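Local coordinates for protein thiosulfate sulfurtransferase (Pseudomonas aeruginosa, PDB 1YT8) that probably catalyses sulfur transfer from thiosulfate to cyanide, using a chain that contains four rhodanese-like domains, at residues A194-S199 against D509-L514; R492-T497 against Q505-W510; I201-L206 against V215-N220. All coordinates share one frame; numbering follows the deposited sequence.

Interaction 1. Residues A194-S199 against D509-L514; sequences AGRTRS and DWEFGL. With SO3 (sulfite ion), chain B.
The loop that corresponds to the rhodanese active-site loop, here wrapped around a bound sulfite, meets helix 501-512 where Arg196 and Thr197 face Glu511. Extended beyond CG, the glutamate brings its carboxylate to the mouth of the loop. Glu511 OE1 lies 3.4 Å from Arg196 CD, alongside the aliphatic chain, and the guanidinium and carboxylate planes stand 81° apart. The Arg196 guanidinium instead forms salt bridges with Glu121 and Glu124 of helix 114-127. Glu511 OE1 is buried and has no hydrogen-bonding partner in the model. A water links Glu511 OE2 to the pocket: it accepts from Thr197 OG1 at 2.6 Å and donates to Glu511 OE2 at 3.2 Å and to sulfite O2.

Around the ion, backbone N-H groups point inward as in the active-site loop of rhodaneses, where the persulfide-forming cysteine probably corresponds to Cys193. Ala194 N meets sulfite O1 at 2.8 Å. Arg198 N, at the start of the helix, reaches sulfite O3 at 2.7 Å. The Arg198 chain, bent at chi3 (-67°), turns the edge of its guanidinium to the ion, with NE donating to sulfite O3 almost straight at 2.9 Å and NH2 donating to sulfite O1, also at 2.9 Å.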
loop_
_atom_site.group_PDB
_atom_site.type_symbol
_atom_site.label_atom_id
_atom_site.label_comp_id
_atom_site.label_asym_id
_atom_site.label_seq_id
_atom_site.Cartn_x
_atom_site.Cartn_y
_atom_site.Cartn_z
ATOM N N ALA A 194 -5.799 2.632 -13.823
ATOM C CA ALA A 194 -4.877 3.553 -14.474
ATOM C C ALA A 194 -4.019 2.834 -15.504
ATOM O O ALA A 194 -3.744 3.357 -16.585
ATOM C CB ALA A 194 -3.996 4.229 -13.433
ATOM N N GLY A 195 -3.595 1.627 -15.150
ATOM C CA GLY A 195 -2.780 0.838 -16.046
ATOM C C GLY A 195 -3.526 -0.402 -16.488
ATOM O O GLY A 195 -4.470 -0.320 -17.281
ATOM N N ARG A 196 -3.124 -1.549 -15.946
ATOM C CA ARG A 196 -3.725 -2.828 -16.307
ATOM C C ARG A 196 -4.167 -3.707 -15.136
ATOM O O ARG A 196 -5.244 -4.297 -15.168
ATOM C CB ARG A 196 -2.725 -3.648 -17.131
ATOM C CG ARG A 196 -2.284 -3.025 -18.442
ATOM C CD ARG A 196 -1.016 -3.701 -18.954
ATOM N NE ARG A 196 -1.141 -5.153 -19.005
ATOM C CZ ARG A 196 -1.886 -5.817 -19.882
ATOM N NH1 ARG A 196 -2.584 -5.158 -20.799
ATOM N NH2 ARG A 196 -1.929 -7.145 -19.842
ATOM N N THR A 197 -3.334 -3.785 -14.105
ATOM C CA THR A 197 -3.592 -4.685 -12.983
ATOM C C THR A 197 -4.992 -4.801 -12.412
ATOM O O THR A 197 -5.605 -5.863 -12.507
ATOM C CB THR A 197 -2.629 -4.413 -11.823
ATOM O OG1 THR A 197 -1.297 -4.289 -12.337
ATOM C CG2 THR A 197 -2.668 -5.577 -10.829
ATOM N N ARG A 198 -5.500 -3.737 -11.803
ATOM C CA ARG A 198 -6.832 -3.806 -11.218
ATOM C C ARG A 198 -7.945 -4.037 -12.241
ATOM O O ARG A 198 -9.000 -4.568 -11.892
ATOM C CB ARG A 198 -7.092 -2.556 -10.367
ATOM C CG ARG A 198 -6.357 -2.616 -9.020
ATOM C CD ARG A 198 -6.325 -1.276 -8.284
ATOM N NE ARG A 198 -5.512 -0.291 -8.990
ATOM C CZ ARG A 198 -5.250 0.934 -8.539
ATOM N NH1 ARG A 198 -5.733 1.342 -7.371
ATOM N NH2 ARG A 198 -4.517 1.760 -9.268
ATOM N N SER A 199 -7.717 -3.669 -13.501
ATOM C CA SER A 199 -8.739 -3.890 -14.524
ATOM C C SER A 199 -8.806 -5.374 -14.880
ATOM O O SER A 199 -9.885 -5.904 -15.153
ATOM C CB SER A 199 -8.466 -3.055 -15.787
ATOM O OG SER A 199 -7.381 -3.565 -16.550
ATOM N N ASP A 509 5.272 -1.422 -20.777
ATOM C CA ASP A 509 6.301 -2.328 -21.275
ATOM C C ASP A 509 6.871 -3.144 -20.124
ATOM O O ASP A 509 7.177 -4.324 -20.282
ATOM C CB ASP A 509 7.436 -1.560 -21.959
ATOM C CG ASP A 509 6.984 -0.830 -23.208
ATOM O OD1 ASP A 509 6.043 -1.302 -23.875
ATOM O OD2 ASP A 509 7.587 0.214 -23.532
ATOM N N TRP A 510 7.021 -2.508 -18.964
ATOM C CA TRP A 510 7.540 -3.200 -17.796
ATOM C C TRP A 510 6.587 -4.328 -17.392
ATOM O O TRP A 510 7.020 -5.453 -17.141
ATOM C CB TRP A 510 7.723 -2.221 -16.630
ATOM C CG TRP A 510 7.943 -2.902 -15.313
ATOM C CD1 TRP A 510 9.052 -3.595 -14.916
ATOM C CD2 TRP A 510 7.002 -2.998 -14.238
ATOM N NE1 TRP A 510 8.859 -4.119 -13.660
ATOM C CE2 TRP A 510 7.608 -3.767 -13.220
ATOM C CE3 TRP A 510 5.704 -2.507 -14.038
ATOM C CZ2 TRP A 510 6.959 -4.063 -12.017
ATOM C CZ3 TRP A 510 5.056 -2.802 -12.840
ATOM C CH2 TRP A 510 5.688 -3.572 -11.844
ATOM N N GLU A 511 5.291 -4.039 -17.341
ATOM C CA GLU A 511 4.325 -5.068 -16.963
ATOM C C GLU A 511 4.305 -6.209 -17.979
ATOM O O GLU A 511 4.087 -7.366 -17.617
ATOM C CB GLU A 511 2.924 -4.459 -16.793
ATOM C CG GLU A 511 2.854 -3.449 -15.645
ATOM C CD GLU A 511 1.440 -3.001 -15.302
ATOM O OE1 GLU A 511 0.678 -2.641 -16.223
ATOM O OE2 GLU A 511 1.097 -2.992 -14.101
ATOM N N PHE A 512 4.564 -5.883 -19.242
ATOM C CA PHE A 512 4.591 -6.875 -20.317
ATOM C C PHE A 512 5.653 -7.952 -20.075
ATOM O O PHE A 512 5.540 -9.074 -20.576
ATOM C CB PHE A 512 4.877 -6.181 -21.653
ATOM C CG PHE A 512 4.835 -7.104 -22.850
ATOM C CD1 PHE A 512 3.619 -7.506 -23.396
ATOM C CD2 PHE A 512 6.015 -7.567 -23.431
ATOM C CE1 PHE A 512 3.577 -8.358 -24.508
ATOM C CE2 PHE A 512 5.985 -8.419 -24.541
ATOM C CZ PHE A 512 4.763 -8.814 -25.079
ATOM N N GLY A 513 6.687 -7.616 -19.310
ATOM C CA GLY A 513 7.740 -8.584 -19.055
ATOM C C GLY A 513 7.702 -9.279 -17.705
ATOM O O GLY A 513 8.595 -10.071 -17.396
ATOM N N LEU A 514 6.672 -9.014 -16.907
ATOM C CA LEU A 514 6.570 -9.605 -15.573
ATOM C C LEU A 514 6.400 -11.119 -15.483
ATOM O O LEU A 514 7.009 -11.755 -14.629
ATOM C CB LEU A 514 5.448 -8.929 -14.780
ATOM C CG LEU A 514 5.770 -7.517 -14.289
ATOM C CD1 LEU A 514 4.558 -6.937 -13.589
ATOM C CD2 LEU A 514 6.966 -7.566 -13.345
HETATM S S SO3 B . -4.056 -0.332 -12.557
HETATM O O1 SO3 B . -4.301 1.062 -12.118
HETATM O O2 SO3 B . -2.709 -0.472 -13.150
HETATM O O3 SO3 B . -4.258 -1.312 -11.457
HETATM O O HOH W 1 -0.629 -1.826 -11.716
#

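Interaction 2. Residues R492-T497 against Q505-W510; sequences RPYEGT and QGYLDW
Tyr507 OH is hydrogen-bonded to Lys117 NZ, which also reaches the neighbouring Tyr494 OH weakly. The lysine thus ties together two phenol ends that already lie close. Tyr494 CD2 sits over one face of the Tyr507 ring, 3.3 Å from Tyr507 CZ, and Tyr494 CE2 comes equally near Tyr507 OH. The ring planes are inclined by 34° and the centroids are 4.9 Å apart, so the pair is neither a parallel stack nor a T-shaped one. Over one face of the Tyr494 ring, Arg492 CB rests 3.7 Å above the plane, toward the rim.

A type I beta turn from Arg492 to Glu495 sets this up, closed by Glu495 N on Arg492 O at 3.1 Å. Its two central residues, Pro493 and Tyr494, both direct CB toward the helix. Tyr494 then places CG between its backbone N and carbonyl carbon (chi1 57°), which swings the ring over Tyr507. Pro493 packs nearer the helix backbone, its CB 3.9 Å from Tyr507 CB, while its CD lies 4.1 Å from Tyr507 CD1. Tyr507 is therefore covered by proline at its base and by tyrosine at its tip.

The turn is in this way folded back on helix 501-512, which follows it in the chain. Further along that helix Trp510 rests on Val114 and Lys117 of helix 114-127, while Tyr494 and Leu508 both touch Ile223, joining turn and helix to helix 221-227.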
loop_
_atom_site.group_PDB
_atom_site.type_symbol
_atom_site.label_atom_id
_atom_site.label_comp_id
_atom_site.label_asym_id
_atom_site.label_seq_id
_atom_site.Cartn_x
_atom_site.Cartn_y
_atom_site.Cartn_z
ATOM N N ARG A 492 4.941 7.122 -9.311
ATOM C CA ARG A 492 4.178 6.100 -10.014
ATOM C C ARG A 492 3.610 6.642 -11.331
ATOM O O ARG A 492 2.837 7.598 -11.339
ATOM C CB ARG A 492 3.052 5.595 -9.105
ATOM C CG ARG A 492 3.555 4.949 -7.809
ATOM C CD ARG A 492 2.487 4.985 -6.731
ATOM N NE ARG A 492 2.810 4.177 -5.554
ATOM C CZ ARG A 492 3.778 4.450 -4.681
ATOM N NH1 ARG A 492 4.547 5.521 -4.835
ATOM N NH2 ARG A 492 3.968 3.649 -3.640
ATOM N N PRO A 493 3.987 6.031 -12.463
ATOM C CA PRO A 493 3.511 6.464 -13.781
ATOM C C PRO A 493 2.006 6.294 -13.946
ATOM O O PRO A 493 1.407 6.865 -14.852
ATOM C CB PRO A 493 4.289 5.565 -14.746
ATOM C CG PRO A 493 5.520 5.215 -13.982
ATOM C CD PRO A 493 4.978 4.951 -12.604
ATOM N N TYR A 494 1.399 5.507 -13.062
ATOM C CA TYR A 494 -0.036 5.258 -13.130
ATOM C C TYR A 494 -0.864 6.092 -12.155
ATOM O O TYR A 494 -2.037 5.795 -11.918
ATOM C CB TYR A 494 -0.313 3.765 -12.923
ATOM C CG TYR A 494 0.227 3.222 -11.626
ATOM C CD1 TYR A 494 -0.579 3.137 -10.494
ATOM C CD2 TYR A 494 1.546 2.779 -11.533
ATOM C CE1 TYR A 494 -0.088 2.617 -9.295
ATOM C CE2 TYR A 494 2.049 2.262 -10.339
ATOM C CZ TYR A 494 1.224 2.180 -9.227
ATOM O OH TYR A 494 1.701 1.646 -8.054
ATOM N N GLU A 495 -0.253 7.125 -11.582
ATOM C CA GLU A 495 -0.963 8.023 -10.673
ATOM C C GLU A 495 -0.769 9.440 -11.202
ATOM O O GLU A 495 0.335 9.813 -11.586
ATOM C CB GLU A 495 -0.416 7.932 -9.242
ATOM C CG GLU A 495 -0.556 6.560 -8.596
ATOM C CD GLU A 495 -0.395 6.603 -7.081
ATOM O OE1 GLU A 495 0.198 7.575 -6.563
ATOM O OE2 GLU A 495 -0.850 5.655 -6.411
ATOM N N GLY A 496 -1.845 10.218 -11.239
ATOM C CA GLY A 496 -1.744 11.582 -11.728
ATOM C C GLY A 496 -1.746 11.683 -13.243
ATOM O O GLY A 496 -1.683 10.674 -13.948
ATOM N N THR A 497 -1.803 12.912 -13.747
ATOM C CA THR A 497 -1.831 13.148 -15.185
ATOM C C THR A 497 -0.629 13.947 -15.700
ATOM O O THR A 497 -0.636 14.426 -16.837
ATOM C CB THR A 497 -3.116 13.901 -15.571
ATOM O OG1 THR A 497 -3.107 14.188 -16.975
ATOM C CG2 THR A 497 -3.220 15.200 -14.782
ATOM N N GLN A 505 4.219 4.724 -21.154
ATOM C CA GLN A 505 4.360 3.582 -22.050
ATOM C C GLN A 505 5.396 2.633 -21.452
ATOM O O GLN A 505 5.272 1.411 -21.551
ATOM C CB GLN A 505 4.820 4.032 -23.440
ATOM C CG GLN A 505 5.046 2.880 -24.420
ATOM C CD GLN A 505 3.789 2.067 -24.675
ATOM O OE1 GLN A 505 2.766 2.606 -25.092
ATOM N NE2 GLN A 505 3.861 0.761 -24.434
ATOM N N GLY A 506 6.419 3.209 -20.825
ATOM C CA GLY A 506 7.461 2.399 -20.218
ATOM C C GLY A 506 6.905 1.523 -19.113
ATOM O O GLY A 506 7.388 0.414 -18.881
ATOM N N TYR A 507 5.885 2.029 -18.425
ATOM C CA TYR A 507 5.245 1.288 -17.346
ATOM C C TYR A 507 4.545 0.062 -17.933
ATOM O O TYR A 507 4.627 -1.037 -17.382
ATOM C CB TYR A 507 4.224 2.171 -16.626
ATOM C CG TYR A 507 3.575 1.493 -15.444
ATOM C CD1 TYR A 507 4.302 1.232 -14.280
ATOM C CD2 TYR A 507 2.244 1.078 -15.497
ATOM C CE1 TYR A 507 3.718 0.572 -13.201
ATOM C CE2 TYR A 507 1.653 0.415 -14.424
ATOM C CZ TYR A 507 2.395 0.166 -13.282
ATOM O OH TYR A 507 1.815 -0.490 -12.221
ATOM N N LEU A 508 3.856 0.255 -19.053
ATOM C CA LEU A 508 3.164 -0.849 -19.712
ATOM C C LEU A 508 4.168 -1.891 -20.200
ATOM O O LEU A 508 3.946 -3.098 -20.059
ATOM C CB LEU A 508 2.343 -0.329 -20.895
ATOM C CG LEU A 508 1.229 0.678 -20.585
ATOM C CD1 LEU A 508 0.557 1.091 -21.888
ATOM C CD2 LEU A 508 0.207 0.064 -19.623
ATOM N N ASP A 509 5.272 -1.422 -20.777
ATOM C CA ASP A 509 6.301 -2.328 -21.275
ATOM C C ASP A 509 6.871 -3.144 -20.124
ATOM O O ASP A 509 7.177 -4.324 -20.282
ATOM C CB ASP A 509 7.436 -1.560 -21.959
ATOM C CG ASP A 509 6.984 -0.830 -23.208
ATOM O OD1 ASP A 509 6.043 -1.302 -23.875
ATOM O OD2 ASP A 509 7.587 0.214 -23.532
ATOM N N TRP A 510 7.021 -2.508 -18.964
ATOM C CA TRP A 510 7.540 -3.200 -17.796
ATOM C C TRP A 510 6.587 -4.328 -17.392
ATOM O O TRP A 510 7.020 -5.453 -17.141
ATOM C CB TRP A 510 7.723 -2.221 -16.630
ATOM C CG TRP A 510 7.943 -2.902 -15.313
ATOM C CD1 TRP A 510 9.052 -3.595 -14.916
ATOM C CD2 TRP A 510 7.002 -2.998 -14.238
ATOM N NE1 TRP A 510 8.859 -4.119 -13.660
ATOM C CE2 TRP A 510 7.608 -3.767 -13.220
ATOM C CE3 TRP A 510 5.704 -2.507 -14.038
ATOM C CZ2 TRP A 510 6.959 -4.063 -12.017
ATOM C CZ3 TRP A 510 5.056 -2.802 -12.840
ATOM C CH2 TRP A 510 5.688 -3.572 -11.844
#

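Interaction 3. Residues I201-L206 against V215-N220; sequences IGTQSL and VAALRN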
loop_
_atom_site.group_PDB
_atom_site.type_symbol
_atom_site.label_atom_id
_atom_site.label_comp_id
_atom_site.label_asym_id
_atom_site.label_seq_id
_atom_site.Cartn_x
_atom_site.Cartn_y
_atom_site.Cartn_z
ATOM N N ILE A 201 -7.861 -7.950 -12.813
ATOM C CA ILE A 201 -8.404 -8.620 -11.639
ATOM C C ILE A 201 -9.910 -8.371 -11.529
ATOM O O ILE A 201 -10.678 -9.282 -11.210
ATOM C CB ILE A 201 -7.706 -8.129 -10.345
ATOM C CG1 ILE A 201 -6.211 -8.466 -10.392
ATOM C CG2 ILE A 201 -8.357 -8.758 -9.121
ATOM C CD1 ILE A 201 -5.915 -9.956 -10.471
ATOM N N GLY A 202 -10.331 -7.139 -11.803
ATOM C CA GLY A 202 -11.742 -6.811 -11.725
ATOM C C GLY A 202 -12.566 -7.520 -12.785
ATOM O O GLY A 202 -13.654 -8.027 -12.509
ATOM N N THR A 203 -12.055 -7.553 -14.010
ATOM C CA THR A 203 -12.766 -8.214 -15.096
ATOM C C THR A 203 -12.854 -9.710 -14.818
ATOM O O THR A 203 -13.921 -10.308 -14.944
ATOM C CB THR A 203 -12.058 -7.988 -16.444
ATOM O OG1 THR A 203 -12.040 -6.586 -16.739
ATOM C CG2 THR A 203 -12.786 -8.722 -17.567
ATOM N N GLN A 204 -11.738 -10.309 -14.420
ATOM C CA GLN A 204 -11.732 -11.738 -14.147
ATOM C C GLN A 204 -12.580 -12.070 -12.917
ATOM O O GLN A 204 -13.139 -13.161 -12.828
ATOM C CB GLN A 204 -10.295 -12.254 -13.985
ATOM C CG GLN A 204 -10.198 -13.787 -14.081
ATOM C CD GLN A 204 -10.750 -14.334 -15.399
ATOM O OE1 GLN A 204 -11.548 -15.277 -15.411
ATOM N NE2 GLN A 204 -10.322 -13.750 -16.510
ATOM N N SER A 205 -12.687 -11.134 -11.974
ATOM C CA SER A 205 -13.514 -11.361 -10.783
ATOM C C SER A 205 -14.965 -11.570 -11.215
ATOM O O SER A 205 -15.646 -12.486 -10.746
ATOM C CB SER A 205 -13.471 -10.156 -9.834
ATOM O OG SER A 205 -12.213 -10.016 -9.206
ATOM N N LEU A 206 -15.430 -10.700 -12.106
ATOM C CA LEU A 206 -16.797 -10.767 -12.607
ATOM C C LEU A 206 -17.046 -12.041 -13.408
ATOM O O LEU A 206 -18.130 -12.624 -13.338
ATOM C CB LEU A 206 -17.105 -9.527 -13.460
ATOM C CG LEU A 206 -17.143 -8.203 -12.687
ATOM C CD1 LEU A 206 -17.286 -7.041 -13.662
ATOM C CD2 LEU A 206 -18.298 -8.218 -11.692
ATOM N N VAL A 215 -18.249 -9.053 -20.395
ATOM C CA VAL A 215 -17.296 -8.235 -19.648
ATOM C C VAL A 215 -15.932 -8.131 -20.315
ATOM O O VAL A 215 -15.493 -9.051 -21.005
ATOM C CB VAL A 215 -17.077 -8.808 -18.224
ATOM C CG1 VAL A 215 -16.418 -7.764 -17.335
ATOM C CG2 VAL A 215 -18.395 -9.269 -17.632
ATOM N N ALA A 216 -15.260 -7.006 -20.103
ATOM C CA ALA A 216 -13.933 -6.802 -20.671
ATOM C C ALA A 216 -13.202 -5.687 -19.948
ATOM O O ALA A 216 -13.817 -4.779 -19.386
ATOM C CB ALA A 216 -14.034 -6.468 -22.166
ATOM N N ALA A 217 -11.880 -5.758 -19.954
ATOM C CA ALA A 217 -11.090 -4.722 -19.314
ATOM C C ALA A 217 -10.757 -3.653 -20.349
ATOM O O ALA A 217 -10.616 -3.959 -21.537
ATOM C CB ALA A 217 -9.801 -5.319 -18.762
ATOM N N LEU A 218 -10.680 -2.397 -19.917
ATOM C CA LEU A 218 -10.268 -1.343 -20.831
ATOM C C LEU A 218 -8.760 -1.565 -20.869
ATOM O O LEU A 218 -8.072 -1.374 -19.861
ATOM C CB LEU A 218 -10.565 0.046 -20.267
ATOM C CG LEU A 218 -9.845 1.193 -20.992
ATOM C CD1 LEU A 218 -10.224 1.199 -22.471
ATOM C CD2 LEU A 218 -10.210 2.525 -20.343
ATOM N N ARG A 219 -8.249 -1.983 -22.021
ATOM C CA ARG A 219 -6.826 -2.273 -22.162
ATOM C C ARG A 219 -5.904 -1.087 -21.901
ATOM O O ARG A 219 -5.921 -0.097 -22.623
ATOM C CB ARG A 219 -6.545 -2.844 -23.552
ATOM C CG ARG A 219 -5.152 -3.427 -23.718
ATOM C CD ARG A 219 -4.998 -3.982 -25.125
ATOM N NE ARG A 219 -6.100 -4.886 -25.447
ATOM C CZ ARG A 219 -6.681 -4.964 -26.640
ATOM N NH1 ARG A 219 -6.271 -4.190 -27.635
ATOM N NH2 ARG A 219 -7.680 -5.816 -26.835
ATOM N N ASN A 220 -5.098 -1.214 -20.851
ATOM C CA ASN A 220 -4.134 -0.201 -20.438
ATOM C C ASN A 220 -4.705 1.058 -19.767
ATOM O O ASN A 220 -4.002 2.051 -19.599
ATOM C CB ASN A 220 -3.227 0.167 -21.621
ATOM C CG ASN A 220 -2.533 -1.054 -22.212
ATOM O OD1 ASN A 220 -2.320 -2.056 -21.520
ATOM N ND2 ASN A 220 -2.167 -0.975 -23.488
#
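Helix 201-206 runs antiparallel to strand 215-218, the two short axes making 177° and approaching to 7.5 Å, with the CA atoms of Thr203 and Ala217 nearest at 5.7 Å. This is the return half of a beta-alpha-beta crossover: strand 188-192 leads into helix 197-208, and the chain comes back as strand 215-218, parallel to and beside the first, within the five-stranded sheet of a rhodanese-like domain.

Thr203 packs on the strand with both branches, which do different work. CG2, anti to the backbone N, reaches Val215 CG1 at 3.8 Å and touches Ala216 CA as well. OG1 occupies the position beside the backbone N (chi1 -62°) and lies against Ala217, 3.3 Å from its CB. Although Ala217 N is near, the angle is poor for a hydrogen bond; the hydroxyl is bonded instead to Ser199 O, one turn back in its own helix. A buried polar atom is thereby satisfied within the helix.

One turn further on, Leu206 crosses Val215 at about a right angle, with its CD1 3.8 Å from Val215 CG1. That one valine methyl, held anti to the backbone N (chi1 -164°), touches both Thr203 and Leu206. Both helix residues also rest on Val191 of strand 188-192, so they span two adjacent strands.

Ser205, on another side of the helix, bonds Trp341 NE1 of helix 334-344 through OG. Its own OG and N grip Ile201 O from opposite faces of the carbonyl plane, at 2.6 Å and 2.8 Å.

Helix 197-208 serves both interaction 1 and interaction 3: its N-terminal end meets the sulfite, while its next turns pack on the sheet, with the two contact centres about 12 Å apart. Arg196 NH1 and Asn220 OD1, 3.2 Å apart, form a probable hydrogen bond between the sulfite-binding loop and the loop that follows strand 215-218. Interactions 1 and 2 share helix 501-512 and have centres about 9 Å apart; Leu508 CD2 packs on Arg196 CD at 4.0 Å. Interaction 2 also borders the pocket, since the Tyr494 side chain lies about 5 Å from the sulfite, an ion probably from the crystallisation liquor. Leu508 CD1 further touches Asn220 ND2 at 3.8 Å, joining interactions 2 and 3.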